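Local coordinates for protein intron-associated endonuclease 1 (Enterobacteria phage T4, PDB 1MK0) that probably cleaves DNA during intron homing, as the GIY-YIG nuclease domain of the endonuclease I-TevI, at residues S3-I8 against D69-R74; R30-L35 against R47-H52; F77-L82 against A92-G97. The protein carries 1 engineered substitution. All blocks are in the same frame, centred on the assembly; numbering follows the deposited sequence.

Contact 1: S3-I8 against D69-R74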
loop_
_atom_site.group_PDB
_atom_site.type_symbol
_atom_site.label_atom_id
_atom_site.label_comp_id
_atom_site.label_asym_id
_atom_site.label_seq_id
_atom_site.Cartn_x
_atom_site.Cartn_y
_atom_site.Cartn_z
ATOM N N SER A 3 -12.368 3.056 5.838
ATOM C CA SER A 3 -11.141 3.777 5.520
ATOM C C SER A 3 -10.024 3.634 6.541
ATOM O O SER A 3 -10.234 3.167 7.658
ATOM C CB SER A 3 -11.456 5.262 5.348
ATOM O OG SER A 3 -12.002 5.802 6.543
ATOM N N GLY A 4 -8.830 4.059 6.143
ATOM C CA GLY A 4 -7.699 3.989 7.043
ATOM C C GLY A 4 -6.399 3.655 6.350
ATOM O O GLY A 4 -6.238 3.880 5.148
ATOM N N ILE A 5 -5.474 3.107 7.128
ATOM C CA ILE A 5 -4.158 2.733 6.634
ATOM C C ILE A 5 -4.113 1.223 6.460
ATOM O O ILE A 5 -4.640 0.475 7.286
ATOM C CB ILE A 5 -3.059 3.149 7.634
ATOM C CG1 ILE A 5 -3.246 4.616 8.039
ATOM C CG2 ILE A 5 -1.683 2.921 7.021
ATOM C CD1 ILE A 5 -3.214 5.592 6.880
ATOM N N TYR A 6 -3.474 0.773 5.388
ATOM C CA TYR A 6 -3.383 -0.653 5.115
ATOM C C TYR A 6 -1.986 -1.045 4.662
ATOM O O TYR A 6 -1.142 -0.193 4.391
ATOM C CB TYR A 6 -4.384 -1.026 4.018
ATOM C CG TYR A 6 -4.085 -0.349 2.697
ATOM C CD1 TYR A 6 -3.115 -0.861 1.831
ATOM C CD2 TYR A 6 -4.725 0.835 2.342
ATOM C CE1 TYR A 6 -2.789 -0.207 0.651
ATOM C CE2 TYR A 6 -4.405 1.499 1.165
ATOM C CZ TYR A 6 -3.436 0.973 0.325
ATOM O OH TYR A 6 -3.105 1.638 -0.823
ATOM N N GLN A 7 -1.750 -2.349 4.586
ATOM C CA GLN A 7 -0.480 -2.858 4.100
ATOM C C GLN A 7 -0.779 -3.940 3.069
ATOM O O GLN A 7 -1.789 -4.643 3.165
ATOM C CB GLN A 7 0.363 -3.456 5.237
ATOM C CG GLN A 7 -0.232 -4.705 5.884
ATOM C CD GLN A 7 0.701 -5.359 6.894
ATOM O OE1 GLN A 7 0.324 -6.314 7.574
ATOM N NE2 GLN A 7 1.923 -4.853 6.991
ATOM N N ILE A 8 0.078 -4.030 2.058
ATOM C CA ILE A 8 -0.030 -5.054 1.026
ATOM C C ILE A 8 1.288 -5.787 1.206
ATOM O O ILE A 8 2.353 -5.225 0.956
ATOM C CB ILE A 8 -0.115 -4.452 -0.393
ATOM C CG1 ILE A 8 -1.406 -3.636 -0.528
ATOM C CG2 ILE A 8 -0.082 -5.572 -1.438
ATOM C CD1 ILE A 8 -1.595 -2.985 -1.885
ATOM N N ASP A 69 -5.100 15.455 7.272
ATOM C CA ASP A 69 -4.197 15.584 8.405
ATOM C C ASP A 69 -3.901 14.249 9.081
ATOM O O ASP A 69 -2.736 13.861 9.212
ATOM C CB ASP A 69 -4.755 16.582 9.422
ATOM C CG ASP A 69 -4.537 18.019 8.998
ATOM O OD1 ASP A 69 -3.367 18.391 8.748
ATOM O OD2 ASP A 69 -5.524 18.779 8.913
ATOM N N LEU A 70 -4.951 13.541 9.487
ATOM C CA LEU A 70 -4.797 12.254 10.161
ATOM C C LEU A 70 -4.113 11.205 9.297
ATOM O O LEU A 70 -3.181 10.538 9.740
ATOM C CB LEU A 70 -6.159 11.694 10.581
ATOM C CG LEU A 70 -7.046 12.460 11.560
ATOM C CD1 LEU A 70 -8.297 11.631 11.824
ATOM C CD2 LEU A 70 -6.301 12.728 12.859
ATOM N N ILE A 71 -4.588 11.063 8.066
ATOM C CA ILE A 71 -4.062 10.060 7.148
ATOM C C ILE A 71 -2.578 10.179 6.838
ATOM O O ILE A 71 -1.845 9.193 6.925
ATOM C CB ILE A 71 -4.864 10.062 5.828
ATOM C CG1 ILE A 71 -6.280 9.538 6.089
ATOM C CG2 ILE A 71 -4.163 9.212 4.777
ATOM C CD1 ILE A 71 -6.347 8.052 6.447
ATOM N N ILE A 72 -2.127 11.373 6.478
ATOM C CA ILE A 72 -0.717 11.550 6.156
ATOM C C ILE A 72 0.184 11.214 7.343
ATOM O O ILE A 72 1.172 10.490 7.197
ATOM C CB ILE A 72 -0.437 12.989 5.664
ATOM C CG1 ILE A 72 -1.139 13.211 4.318
ATOM C CG2 ILE A 72 1.058 13.217 5.523
ATOM C CD1 ILE A 72 -0.964 14.599 3.744
ATOM N N GLU A 73 -0.164 11.711 8.524
ATOM C CA GLU A 73 0.647 11.438 9.705
ATOM C C GLU A 73 0.707 9.951 10.035
ATOM O O GLU A 73 1.782 9.410 10.297
ATOM C CB GLU A 73 0.113 12.199 10.916
ATOM C CG GLU A 73 0.978 12.010 12.154
ATOM C CD GLU A 73 0.502 12.823 13.339
ATOM O OE1 GLU A 73 0.199 14.021 13.159
ATOM O OE2 GLU A 73 0.443 12.264 14.454
ATOM N N ARG A 74 -0.445 9.291 10.020
ATOM C CA ARG A 74 -0.500 7.870 10.335
ATOM C C ARG A 74 0.101 7.000 9.240
ATOM O O ARG A 74 0.704 5.966 9.527
ATOM C CB ARG A 74 -1.943 7.446 10.623
ATOM C CG ARG A 74 -2.528 8.134 11.848
ATOM C CD ARG A 74 -1.610 7.974 13.056
ATOM N NE ARG A 74 -1.519 6.588 13.504
ATOM C CZ ARG A 74 -0.584 6.135 14.333
ATOM N NH1 ARG A 74 0.348 6.954 14.799
ATOM N NH2 ARG A 74 -0.588 4.865 14.714
#
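G4 and I5 meet I71 and R74 where the first strand of the domain runs beneath its last helix, an example of a helix seated on the central strand of a sheet by branched aliphatic side chains. At G4 the backbone is the packing surface: its CA lies 4.3 Å from CD1 of I71. The chain here is extended with positive phi (144°), presenting bare main chain to the isoleucine.

I5 carries most of the contact. Its CG1 stands beside the backbone N, and a second turn at chi2 (-58°) folds CD1 over toward the helix. There CD1 rests 3.9 Å from the carbonyl O of I71 and 4.0 Å from I71 CD1, the two isoleucines sliding past each other in opposite directions. CG1 of I5 lies 4.0 Å from CB of R74, crossing that side chain at roughly a right angle. Only the root of R74 joins this apolar layer. Its chain bends at chi2 and chi3 and leads the guanidinium away to a salt bridge with E62 and a cation-pi contact with F77.

Beyond I5 the strand alternates. Y6 turns from the helix 68-81 side, its OH hydrogen-bonded to H31 and its ring edge-to-face with W28, and I8 also packs on H31. The helix thus sits on the strand bearing the GIY half of the family signature (G4, I5, Y6); strand 16-21 carries the YIG counterpart as Y17-V18-G19.

Strand 4-8 and helix 69-74 approach to 8.7 Å between their axes and run nearly along each other, at 29°. Strand 4-10 is the middle one of the antiparallel sheet, bonded to 16-21 through G4 and Y6 and to 56-63 through I5; helix 68-81 packs against one face and helix 24-37 against the other.

Contact 2: R30-L35 against R47-H52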
loop_
_atom_site.group_PDB
_atom_site.type_symbol
_atom_site.label_atom_id
_atom_site.label_comp_id
_atom_site.label_asym_id
_atom_site.label_seq_id
_atom_site.Cartn_x
_atom_site.Cartn_y
_atom_site.Cartn_z
ATOM N N ARG A 30 -8.136 -1.794 -7.041
ATOM C CA ARG A 30 -7.518 -0.861 -7.977
ATOM C C ARG A 30 -6.022 -1.108 -8.123
ATOM O O ARG A 30 -5.472 -0.987 -9.216
ATOM C CB ARG A 30 -7.764 0.585 -7.541
ATOM C CG ARG A 30 -7.082 1.613 -8.436
ATOM C CD ARG A 30 -7.862 2.914 -8.477
ATOM N NE ARG A 30 -7.940 3.572 -7.178
ATOM C CZ ARG A 30 -7.082 4.493 -6.748
ATOM N NH1 ARG A 30 -6.068 4.871 -7.515
ATOM N NH2 ARG A 30 -7.249 5.047 -5.554
ATOM N N HIS A 31 -5.364 -1.453 -7.020
ATOM C CA HIS A 31 -3.931 -1.728 -7.056
ATOM C C HIS A 31 -3.607 -2.856 -8.020
ATOM O O HIS A 31 -2.688 -2.749 -8.824
ATOM C CB HIS A 31 -3.422 -2.128 -5.673
ATOM C CG HIS A 31 -3.060 -0.970 -4.802
ATOM N ND1 HIS A 31 -2.059 -0.082 -5.127
ATOM C CD2 HIS A 31 -3.547 -0.569 -3.604
ATOM C CE1 HIS A 31 -1.940 0.815 -4.164
ATOM N NE2 HIS A 31 -2.831 0.541 -3.229
ATOM N N PHE A 32 -4.357 -3.946 -7.927
ATOM C CA PHE A 32 -4.093 -5.080 -8.789
ATOM C C PHE A 32 -4.512 -4.855 -10.233
ATOM O O PHE A 32 -3.894 -5.399 -11.143
ATOM C CB PHE A 32 -4.716 -6.337 -8.180
ATOM C CG PHE A 32 -4.116 -6.700 -6.849
ATOM C CD1 PHE A 32 -2.761 -6.998 -6.746
ATOM C CD2 PHE A 32 -4.888 -6.688 -5.694
ATOM C CE1 PHE A 32 -2.181 -7.275 -5.506
ATOM C CE2 PHE A 32 -4.319 -6.962 -4.449
ATOM C CZ PHE A 32 -2.963 -7.255 -4.355
ATOM N N LYS A 33 -5.544 -4.045 -10.455
ATOM C CA LYS A 33 -5.948 -3.740 -11.824
ATOM C C LYS A 33 -4.816 -2.933 -12.450
ATOM O O LYS A 33 -4.464 -3.123 -13.614
ATOM C CB LYS A 33 -7.234 -2.913 -11.847
ATOM C CG LYS A 33 -8.497 -3.710 -11.578
ATOM C CD LYS A 33 -9.728 -2.862 -11.837
ATOM C CE LYS A 33 -11.008 -3.661 -11.635
ATOM N NZ LYS A 33 -12.217 -2.840 -11.918
ATOM N N ASP A 34 -4.247 -2.028 -11.662
ATOM C CA ASP A 34 -3.149 -1.193 -12.129
ATOM C C ASP A 34 -1.897 -2.006 -12.420
ATOM O O ASP A 34 -1.226 -1.786 -13.432
ATOM C CB ASP A 34 -2.825 -0.112 -11.093
ATOM C CG ASP A 34 -3.827 1.026 -11.103
ATOM O OD1 ASP A 34 -4.804 0.962 -11.883
ATOM O OD2 ASP A 34 -3.635 1.992 -10.332
ATOM N N LEU A 35 -1.576 -2.939 -11.529
ATOM C CA LEU A 35 -0.396 -3.776 -11.706
ATOM C C LEU A 35 -0.518 -4.616 -12.974
ATOM O O LEU A 35 0.461 -4.821 -13.691
ATOM C CB LEU A 35 -0.198 -4.668 -10.476
ATOM C CG LEU A 35 0.278 -3.897 -9.236
ATOM C CD1 LEU A 35 0.097 -4.739 -7.987
ATOM C CD2 LEU A 35 1.737 -3.500 -9.412
ATOM N N ARG A 47 7.557 -4.212 -10.310
ATOM C CA ARG A 47 8.591 -5.192 -10.618
ATOM C C ARG A 47 8.307 -6.529 -9.954
ATOM O O ARG A 47 8.439 -7.587 -10.576
ATOM C CB ARG A 47 9.961 -4.683 -10.168
ATOM C CG ARG A 47 10.557 -3.640 -11.089
ATOM C CD ARG A 47 11.856 -3.116 -10.519
ATOM N NE ARG A 47 12.572 -2.275 -11.469
ATOM C CZ ARG A 47 13.672 -1.595 -11.169
ATOM N NH1 ARG A 47 14.174 -1.658 -9.944
ATOM N NH2 ARG A 47 14.275 -0.860 -12.095
ATOM N N SER A 48 7.918 -6.480 -8.686
ATOM C CA SER A 48 7.625 -7.698 -7.948
ATOM C C SER A 48 6.434 -8.408 -8.576
ATOM O O SER A 48 6.449 -9.628 -8.757
ATOM C CB SER A 48 7.317 -7.369 -6.487
ATOM O OG SER A 48 7.070 -8.554 -5.749
ATOM N N PHE A 49 5.406 -7.635 -8.909
ATOM C CA PHE A 49 4.204 -8.188 -9.519
ATOM C C PHE A 49 4.509 -8.772 -10.894
ATOM O O PHE A 49 3.929 -9.783 -11.284
ATOM C CB PHE A 49 3.126 -7.108 -9.633
ATOM C CG PHE A 49 1.830 -7.604 -10.201
ATOM C CD1 PHE A 49 1.600 -7.589 -11.575
ATOM C CD2 PHE A 49 0.840 -8.103 -9.361
ATOM C CE1 PHE A 49 0.402 -8.063 -12.104
ATOM C CE2 PHE A 49 -0.364 -8.580 -9.884
ATOM C CZ PHE A 49 -0.580 -8.559 -11.258
ATOM N N ASN A 50 5.418 -8.144 -11.630
ATOM C CA ASN A 50 5.762 -8.659 -12.953
ATOM C C ASN A 50 6.444 -10.017 -12.832
ATOM O O ASN A 50 6.334 -10.859 -13.724
ATOM C CB ASN A 50 6.684 -7.689 -13.694
ATOM C CG ASN A 50 5.964 -6.441 -14.151
ATOM O OD1 ASN A 50 4.734 -6.384 -14.151
ATOM N ND2 ASN A 50 6.729 -5.436 -14.562
ATOM N N LYS A 51 7.142 -10.229 -11.720
ATOM C CA LYS A 51 7.852 -11.482 -11.484
ATOM C C LYS A 51 7.027 -12.571 -10.808
ATOM O O LYS A 51 7.292 -13.759 -10.996
ATOM C CB LYS A 51 9.093 -11.232 -10.623
ATOM C CG LYS A 51 10.201 -10.453 -11.296
ATOM C CD LYS A 51 11.398 -10.334 -10.363
ATOM C CE LYS A 51 12.584 -9.688 -11.056
ATOM N NZ LYS A 51 13.756 -9.558 -10.142
ATOM N N HIS A 52 6.025 -12.177 -10.030
ATOM C CA HIS A 52 5.235 -13.158 -9.291
ATOM C C HIS A 52 3.729 -13.092 -9.460
ATOM O O HIS A 52 3.028 -14.040 -9.108
ATOM C CB HIS A 52 5.530 -13.022 -7.795
ATOM C CG HIS A 52 6.988 -12.949 -7.466
ATOM N ND1 HIS A 52 7.859 -13.986 -7.719
ATOM C CD2 HIS A 52 7.725 -11.965 -6.898
ATOM C CE1 HIS A 52 9.072 -13.644 -7.319
ATOM N NE2 HIS A 52 9.017 -12.423 -6.817
#
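L35 sets its CB over one face of the F49 ring, a CH-pi contact round which most of the packing between these segments is arranged. That CB stands 3.5 Å from the ring centroid and only 10° off the normal. The leucine branches then spread toward the root of the phenylalanine: CD1 comes 3.7 Å from CD2 of F49, and CD2 3.9 Å from CB of F49. The ring gets there because F49 has CG anti to its backbone N (chi1 -178°), which extends it from its own helix across to the neighbouring one. Its CE1 lies 3.6 Å from the carbonyl O of L35, an oxygen that also accepts a hydrogen bond from Q46, and Q46 in turn bonds to N50.

F32, one turn before L35, adds a lighter touch, its CD1 4.3 Å from CE2 of F49 with the rings meeting obliquely. From there F32 continues onto F56 and C58 of the sheet, while L35 also touches H40 of the linking loop. No hydrogen bond crosses between the segments. The arrangement is apolar helix-helix packing, joining the successive helices 24-37 and 43-52 of the alpha/beta GIY-YIG domain.

Contact 3: F77-L82 against A92-G97; sequences FWIKEL and ADATFG
I79 lays the end of its side chain against the backbone near the C-terminal end of the catalytic-domain fragment, and a single methyl does all the close touching. CD1 of I79 lies 3.7 Å from the backbone N of A94. The carbonyl O of A92 is 4.0 Å from the same I79 CD1. The reach comes from an extended branch: with chi2 at 173°, CD1 lies at the far end of the chain and projects from the helix into the bend of segment 92-97. A94 directs its own CB toward the helix, so that the apolar meeting is methyl to methyl, A94 CB standing 4.1 Å from I79 CD1. D93 flanks it without a close side-chain contact.

The next layer fixes the segment. The N of A94, beside which the isoleucine methyl sits, is hydrogen-bonded to N76 OD1 one helical turn earlier, so this polar atom has a partner despite its apolar neighbour. The carboxylate of D93 is drawn to K85 in a salt bridge, and A94 also leans on A75, an engineered residue. I79 itself is backed by V18 of the sheet and by K85 and N90.

Farther along, F96 stacks with Y66 and reaches K68 near the start of the same helix, while the N of G97 bonds to Y66 OH. T95 N binds a citrate, probably from the crystallisation liquor, that also approaches A94. The whole is the end of the fragment folded back in extended form along the final helix, 68-81, of the GIY-YIG domain; the citrate, which also makes a weak hydrogen bond with Y6 OH, may mark a pocket between this segment and the sheet.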
loop_
_atom_site.group_PDB
_atom_site.type_symbol
_atom_site.label_atom_id
_atom_site.label_comp_id
_atom_site.label_asym_id
_atom_site.label_seq_id
_atom_site.Cartn_x
_atom_site.Cartn_y
_atom_site.Cartn_z
ATOM N N PHE A 77 3.710 7.216 9.693
ATOM C CA PHE A 77 4.114 6.488 10.886
ATOM C C PHE A 77 4.366 5.033 10.511
ATOM O O PHE A 77 5.405 4.469 10.844
ATOM C CB PHE A 77 3.022 6.525 11.957
ATOM C CG PHE A 77 3.280 5.581 13.096
ATOM C CD1 PHE A 77 4.222 5.888 14.071
ATOM C CD2 PHE A 77 2.631 4.351 13.156
ATOM C CE1 PHE A 77 4.518 4.983 15.085
ATOM C CE2 PHE A 77 2.918 3.440 14.162
ATOM C CZ PHE A 77 3.867 3.756 15.131
ATOM N N TRP A 78 3.403 4.426 9.821
ATOM C CA TRP A 78 3.530 3.030 9.427
ATOM C C TRP A 78 4.614 2.765 8.393
ATOM O O TRP A 78 5.242 1.709 8.422
ATOM C CB TRP A 78 2.180 2.493 8.947
ATOM C CG TRP A 78 1.251 2.261 10.101
ATOM C CD1 TRP A 78 0.097 2.934 10.385
ATOM C CD2 TRP A 78 1.444 1.326 11.166
ATOM N NE1 TRP A 78 -0.440 2.476 11.567
ATOM C CE2 TRP A 78 0.369 1.488 12.067
ATOM C CE3 TRP A 78 2.426 0.365 11.447
ATOM C CZ2 TRP A 78 0.248 0.726 13.233
ATOM C CZ3 TRP A 78 2.306 -0.391 12.606
ATOM C CH2 TRP A 78 1.224 -0.205 13.485
ATOM N N ILE A 79 4.837 3.711 7.486
ATOM C CA ILE A 79 5.883 3.544 6.479
ATOM C C ILE A 79 7.230 3.440 7.188
ATOM O O ILE A 79 8.066 2.612 6.840
ATOM C CB ILE A 79 5.921 4.737 5.499
ATOM C CG1 ILE A 79 4.725 4.667 4.550
ATOM C CG2 ILE A 79 7.224 4.729 4.704
ATOM C CD1 ILE A 79 4.587 5.885 3.658
ATOM N N LYS A 80 7.428 4.281 8.198
ATOM C CA LYS A 80 8.673 4.273 8.949
ATOM C C LYS A 80 8.728 3.073 9.892
ATOM O O LYS A 80 9.752 2.398 9.998
ATOM C CB LYS A 80 8.805 5.573 9.746
ATOM C CG LYS A 80 10.137 5.736 10.460
ATOM C CD LYS A 80 10.258 7.122 11.069
ATOM C CE LYS A 80 11.623 7.329 11.702
ATOM N NZ LYS A 80 11.769 8.716 12.226
ATOM N N GLU A 81 7.617 2.806 10.569
ATOM C CA GLU A 81 7.543 1.697 11.512
ATOM C C GLU A 81 7.860 0.365 10.843
ATOM O O GLU A 81 8.572 -0.472 11.406
ATOM C CB GLU A 81 6.145 1.639 12.134
ATOM C CG GLU A 81 5.985 0.605 13.236
ATOM C CD GLU A 81 6.731 0.971 14.509
ATOM O OE1 GLU A 81 6.721 0.153 15.453
ATOM O OE2 GLU A 81 7.322 2.072 14.573
ATOM N N LEU A 82 7.335 0.178 9.635
ATOM C CA LEU A 82 7.543 -1.056 8.892
ATOM C C LEU A 82 8.700 -0.964 7.903
ATOM O O LEU A 82 8.941 -1.897 7.135
ATOM C CB LEU A 82 6.252 -1.447 8.164
ATOM C CG LEU A 82 5.014 -1.559 9.063
ATOM C CD1 LEU A 82 3.823 -2.024 8.237
ATOM C CD2 LEU A 82 5.283 -2.538 10.198
ATOM N N ALA A 92 8.241 6.681 -1.615
ATOM C CA ALA A 92 8.371 7.983 -0.976
ATOM C C ALA A 92 7.423 8.056 0.207
ATOM O O ALA A 92 6.692 7.107 0.477
ATOM C CB ALA A 92 8.048 9.088 -1.973
ATOM N N ASP A 93 7.447 9.172 0.927
ATOM C CA ASP A 93 6.542 9.320 2.053
ATOM C C ASP A 93 5.119 9.416 1.525
ATOM O O ASP A 93 4.900 9.588 0.325
ATOM C CB ASP A 93 6.889 10.550 2.891
ATOM C CG ASP A 93 8.115 10.330 3.753
ATOM O OD1 ASP A 93 8.338 9.177 4.182
ATOM O OD2 ASP A 93 8.843 11.308 4.014
ATOM N N ALA A 94 4.158 9.311 2.432
ATOM C CA ALA A 94 2.743 9.323 2.082
ATOM C C ALA A 94 2.170 10.551 1.392
ATOM O O ALA A 94 2.606 11.681 1.616
ATOM C CB ALA A 94 1.916 9.016 3.326
ATOM N N THR A 95 1.176 10.299 0.545
ATOM C CA THR A 95 0.462 11.345 -0.173
ATOM C C THR A 95 -1.017 11.146 0.161
ATOM O O THR A 95 -1.395 10.107 0.711
ATOM C CB THR A 95 0.669 11.240 -1.698
ATOM O OG1 THR A 95 -0.018 12.318 -2.347
ATOM C CG2 THR A 95 0.136 9.923 -2.223
ATOM N N PHE A 96 -1.850 12.127 -0.163
ATOM C CA PHE A 96 -3.274 12.036 0.138
ATOM C C PHE A 96 -4.144 12.399 -1.059
ATOM O O PHE A 96 -3.729 13.162 -1.930
ATOM C CB PHE A 96 -3.613 12.969 1.306
ATOM C CG PHE A 96 -5.043 12.889 1.753
ATOM C CD1 PHE A 96 -5.484 11.830 2.538
ATOM C CD2 PHE A 96 -5.956 13.871 1.378
ATOM C CE1 PHE A 96 -6.813 11.751 2.946
ATOM C CE2 PHE A 96 -7.284 13.801 1.780
ATOM C CZ PHE A 96 -7.717 12.740 2.566
ATOM N N GLY A 97 -5.353 11.844 -1.093
ATOM C CA GLY A 97 -6.281 12.138 -2.171
ATOM C C GLY A 97 -6.073 11.344 -3.445
ATOM O O GLY A 97 -5.126 10.532 -3.504
ATOM O OXT GLY A 97 -6.865 11.538 -4.392
#

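How the contacts relate
Contacts 1 and 3 share helix 68-81 and lie on the same side of the molecule, their centres about 8 Å apart, whereas contact 2 sits across the chain's centre, its own centre about 21 Å from that of contact 1 and about 20 Å from that of contact 3. Contact 1 is the buried one, seating the helix on the central strand; contacts 2 and 3 are only partly buried. None has a hydrogen bond between its own segments, yet the chemistry shifts: aliphatic branches in 1, an aromatic face in 2, a methyl against peptide backbone in 3. F96 on I71 and W78 on I5 tie contacts 1 and 3 directly, and contact 2 meets contact 1 from the sheet's other face.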